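PDB 3JPZ: lombricine kinase from Urechis caupo, which catalyses the reversible transfer of a phosphoryl group between ATP and the guanidino compound lombricine, as a member of the phosphagen kinase family. Local coordinates for residues V144-L156 against R239-M251. Residues are numbered along the deposited sequence; the frame is centred on the assembly and turned at random. Where two conformers were deposited one is given.
Sequences VITTALAGLSGDL and RFGRGLNAIAEQM
Leu156 lays its branched end over helix 239-251, where Leu156 CD1 rests on bare backbone, 3.7 Å from Gly243 CA. Leu156 CG also lies against the Arg242 guanidinium, while strand 212-216 backs the leucine through Phe212. Next to it, Asp155 joins two arginines one helical turn apart. Arg242 meets the carboxylate end-on, Arg242 NH1 to Asp155 OD1 at 2.8 Å and Arg242 NH2 to Asp155 OD2 at 3.0 Å, the second bond the straighter at 166°. Arg239 comes side-on, giving both NE and NH2 to Asp155 OD2, nearly along its C-O axis; its guanidinium is turned 61° from the carboxylate plane. OD2 thus accepts three N-H groups. Chi3 bends of opposite sign in Arg239 and Arg242 turn both heads onto this acid. Glu238 OE2 makes a salt bridge with Arg242 NE, and Gln228 OE1 takes a hydrogen bond from Arg239 NH1. At the far end, where 144-149 crosses 239-251 at 105°, small Ala148 lets the backbones close in. Gln250 CG lies 3.2 Å from Ala148 O, and its chi2 bend carries the amide to Gly151, with Gln250 NE2 a loose 3.6 Å from Gly151 O. Between these ends Leu152 CD2 sits 3.9 Å from Ala246 CB, and Ile247 packs under Leu149 and Leu152. Apolar contacts thus join the helix end and following loop to helix 233-252, and the shared carboxylate probably offsets two positive charges, fixing both guanidinium groups in orientation.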
# COMPACT_ATOMS: atom_id res chain seq x y z
N VAL A 144 -25.19 -7.31 2.26
CA VAL A 144 -25.92 -7.46 3.51
C VAL A 144 -26.41 -6.11 4.02
O VAL A 144 -27.59 -5.93 4.29
CB VAL A 144 -25.04 -8.16 4.57
CG1 VAL A 144 -25.67 -8.09 5.94
CG2 VAL A 144 -24.78 -9.61 4.17
N ILE A 145 -25.49 -5.16 4.13
CA ILE A 145 -25.83 -3.84 4.65
C ILE A 145 -26.81 -3.11 3.72
O ILE A 145 -27.78 -2.51 4.17
CB ILE A 145 -24.56 -2.99 4.85
CG1 ILE A 145 -23.63 -3.69 5.85
CG2 ILE A 145 -24.91 -1.61 5.33
CD1 ILE A 145 -22.27 -3.04 5.98
N THR A 146 -26.57 -3.19 2.42
CA THR A 146 -27.36 -2.44 1.45
C THR A 146 -28.80 -2.97 1.32
O THR A 146 -29.74 -2.18 1.22
CB THR A 146 -26.69 -2.44 0.06
OG1 THR A 146 -27.31 -1.47 -0.79
CG2 THR A 146 -26.78 -3.81 -0.59
N THR A 147 -28.99 -4.29 1.34
CA THR A 147 -30.34 -4.83 1.23
C THR A 147 -31.08 -4.69 2.56
O THR A 147 -32.29 -4.49 2.59
CB THR A 147 -30.37 -6.30 0.74
OG1 THR A 147 -31.72 -6.76 0.68
CG2 THR A 147 -29.57 -7.20 1.66
N ALA A 148 -30.34 -4.76 3.66
CA ALA A 148 -30.91 -4.50 4.97
C ALA A 148 -31.37 -3.05 5.05
O ALA A 148 -32.38 -2.73 5.68
CB ALA A 148 -29.89 -4.78 6.05
N LEU A 149 -30.62 -2.17 4.39
CA LEU A 149 -30.94 -0.75 4.36
C LEU A 149 -32.20 -0.50 3.55
O LEU A 149 -32.96 0.41 3.84
CB LEU A 149 -29.79 0.03 3.73
CG LEU A 149 -28.60 0.36 4.63
CD1 LEU A 149 -27.49 0.94 3.78
CD2 LEU A 149 -29.00 1.32 5.75
N ALA A 150 -32.39 -1.32 2.52
CA ALA A 150 -33.52 -1.16 1.62
C ALA A 150 -34.84 -1.44 2.32
O ALA A 150 -35.90 -1.13 1.79
CB ALA A 150 -33.36 -2.07 0.41
N GLY A 151 -34.76 -2.02 3.51
CA GLY A 151 -35.94 -2.35 4.29
C GLY A 151 -36.26 -1.31 5.35
O GLY A 151 -37.21 -1.46 6.11
N LEU A 152 -35.47 -0.24 5.39
CA LEU A 152 -35.79 0.89 6.24
C LEU A 152 -36.87 1.72 5.56
O LEU A 152 -36.95 1.76 4.33
CB LEU A 152 -34.56 1.77 6.49
CG LEU A 152 -33.34 1.08 7.10
CD1 LEU A 152 -32.31 2.11 7.53
CD2 LEU A 152 -33.75 0.21 8.27
N SER A 153 -37.70 2.39 6.36
CA SER A 153 -38.70 3.29 5.82
C SER A 153 -38.75 4.55 6.68
O SER A 153 -37.85 4.80 7.47
CB SER A 153 -40.07 2.62 5.78
OG SER A 153 -40.60 2.46 7.08
N GLY A 154 -39.81 5.33 6.52
CA GLY A 154 -39.98 6.54 7.29
C GLY A 154 -38.86 7.54 7.04
O GLY A 154 -38.49 7.78 5.89
N ASP A 155 -38.33 8.12 8.11
CA ASP A 155 -37.26 9.10 7.97
C ASP A 155 -35.91 8.42 7.74
O ASP A 155 -34.89 9.08 7.62
CB ASP A 155 -37.18 9.99 9.21
CG ASP A 155 -36.61 9.28 10.40
OD1 ASP A 155 -36.96 8.09 10.59
OD2 ASP A 155 -35.82 9.90 11.14
N LEU A 156 -35.92 7.09 7.69
CA LEU A 156 -34.70 6.34 7.37
C LEU A 156 -34.75 5.80 5.95
O LEU A 156 -33.90 5.02 5.55
CB LEU A 156 -34.49 5.19 8.36
CG LEU A 156 -34.20 5.61 9.81
CD1 LEU A 156 -33.89 4.39 10.66
CD2 LEU A 156 -33.05 6.60 9.87
N ARG A 239 -32.11 8.90 16.74
CA ARG A 239 -32.09 8.39 15.38
C ARG A 239 -30.95 7.39 15.24
O ARG A 239 -31.08 6.35 14.62
CB ARG A 239 -31.92 9.55 14.39
CG ARG A 239 -31.60 9.13 12.96
CD ARG A 239 -31.72 10.32 12.01
NE ARG A 239 -33.09 10.80 11.93
CZ ARG A 239 -33.53 11.94 12.46
NH1 ARG A 239 -32.69 12.74 13.12
NH2 ARG A 239 -34.80 12.29 12.33
N PHE A 240 -29.82 7.74 15.84
CA PHE A 240 -28.64 6.90 15.84
C PHE A 240 -28.97 5.47 16.29
O PHE A 240 -28.72 4.51 15.56
CB PHE A 240 -27.63 7.54 16.78
CG PHE A 240 -26.33 6.81 16.90
CD1 PHE A 240 -25.34 6.96 15.95
CD2 PHE A 240 -26.08 6.01 18.01
CE1 PHE A 240 -24.12 6.30 16.07
CE2 PHE A 240 -24.88 5.36 18.14
CZ PHE A 240 -23.89 5.50 17.16
N GLY A 241 -29.53 5.34 17.48
CA GLY A 241 -29.84 4.03 18.04
C GLY A 241 -31.01 3.37 17.33
O GLY A 241 -31.04 2.16 17.16
N ARG A 242 -31.98 4.18 16.93
CA ARG A 242 -33.13 3.67 16.19
C ARG A 242 -32.65 3.05 14.87
O ARG A 242 -33.08 1.96 14.49
CB ARG A 242 -34.13 4.79 15.92
CG ARG A 242 -35.30 4.38 15.05
CD ARG A 242 -36.50 5.30 15.28
NE ARG A 242 -36.15 6.70 15.11
CZ ARG A 242 -36.00 7.30 13.94
NH1 ARG A 242 -36.16 6.61 12.82
NH2 ARG A 242 -35.68 8.59 13.88
N GLY A 243 -31.75 3.75 14.20
CA GLY A 243 -31.21 3.28 12.93
C GLY A 243 -30.36 2.04 13.09
O GLY A 243 -30.46 1.10 12.31
N LEU A 244 -29.52 2.02 14.12
CA LEU A 244 -28.61 0.91 14.30
C LEU A 244 -29.41 -0.37 14.54
O LEU A 244 -29.18 -1.38 13.89
CB LEU A 244 -27.67 1.17 15.47
CG LEU A 244 -26.43 2.01 15.12
CD1 LEU A 244 -25.77 2.53 16.39
CD2 LEU A 244 -25.44 1.21 14.29
N ASN A 245 -30.36 -0.29 15.48
CA ASN A 245 -31.19 -1.43 15.83
C ASN A 245 -32.03 -1.90 14.65
O ASN A 245 -32.27 -3.10 14.48
CB ASN A 245 -32.10 -1.08 17.01
CG ASN A 245 -31.35 -1.00 18.34
OD1 ASN A 245 -30.25 -1.53 18.49
ND2 ASN A 245 -31.95 -0.33 19.32
N ALA A 246 -32.49 -0.95 13.85
CA ALA A 246 -33.37 -1.24 12.73
C ALA A 246 -32.60 -1.96 11.62
O ALA A 246 -33.10 -2.90 11.01
CB ALA A 246 -33.98 0.04 12.20
N ILE A 247 -31.38 -1.50 11.38
CA ILE A 247 -30.51 -2.11 10.39
C ILE A 247 -30.21 -3.53 10.79
O ILE A 247 -30.18 -4.44 9.95
CB ILE A 247 -29.19 -1.32 10.29
CG1 ILE A 247 -29.44 0.04 9.63
CG2 ILE A 247 -28.15 -2.11 9.51
CD1 ILE A 247 -28.26 1.00 9.76
N ALA A 248 -29.97 -3.73 12.08
CA ALA A 248 -29.68 -5.04 12.62
C ALA A 248 -30.88 -5.96 12.42
O ALA A 248 -30.72 -7.12 12.07
CB ALA A 248 -29.33 -4.95 14.09
N GLU A 249 -32.08 -5.44 12.66
CA GLU A 249 -33.28 -6.27 12.63
C GLU A 249 -33.47 -6.80 11.22
O GLU A 249 -33.82 -7.96 11.02
CB GLU A 249 -34.51 -5.48 13.06
CG GLU A 249 -35.53 -6.31 13.84
CD GLU A 249 -36.86 -5.60 13.99
OE1 GLU A 249 -36.91 -4.36 13.84
OE2 GLU A 249 -37.86 -6.29 14.27
N GLN A 250 -33.25 -5.93 10.23
CA GLN A 250 -33.27 -6.36 8.84
C GLN A 250 -32.21 -7.41 8.60
O GLN A 250 -32.43 -8.40 7.90
CB GLN A 250 -33.04 -5.16 7.92
CG GLN A 250 -34.16 -4.15 7.97
CD GLN A 250 -35.52 -4.76 7.68
OE1 GLN A 250 -35.64 -5.71 6.90
NE2 GLN A 250 -36.56 -4.23 8.31
N MET A 251 -31.04 -7.21 9.21
CA MET A 251 -29.91 -8.09 9.03
C MET A 251 -30.20 -9.50 9.52
O MET A 251 -29.69 -10.46 8.97
CB MET A 251 -28.67 -7.52 9.74
CG MET A 251 -27.93 -6.50 8.92
SD MET A 251 -26.72 -5.53 9.87
CE MET A 251 -25.76 -6.83 10.64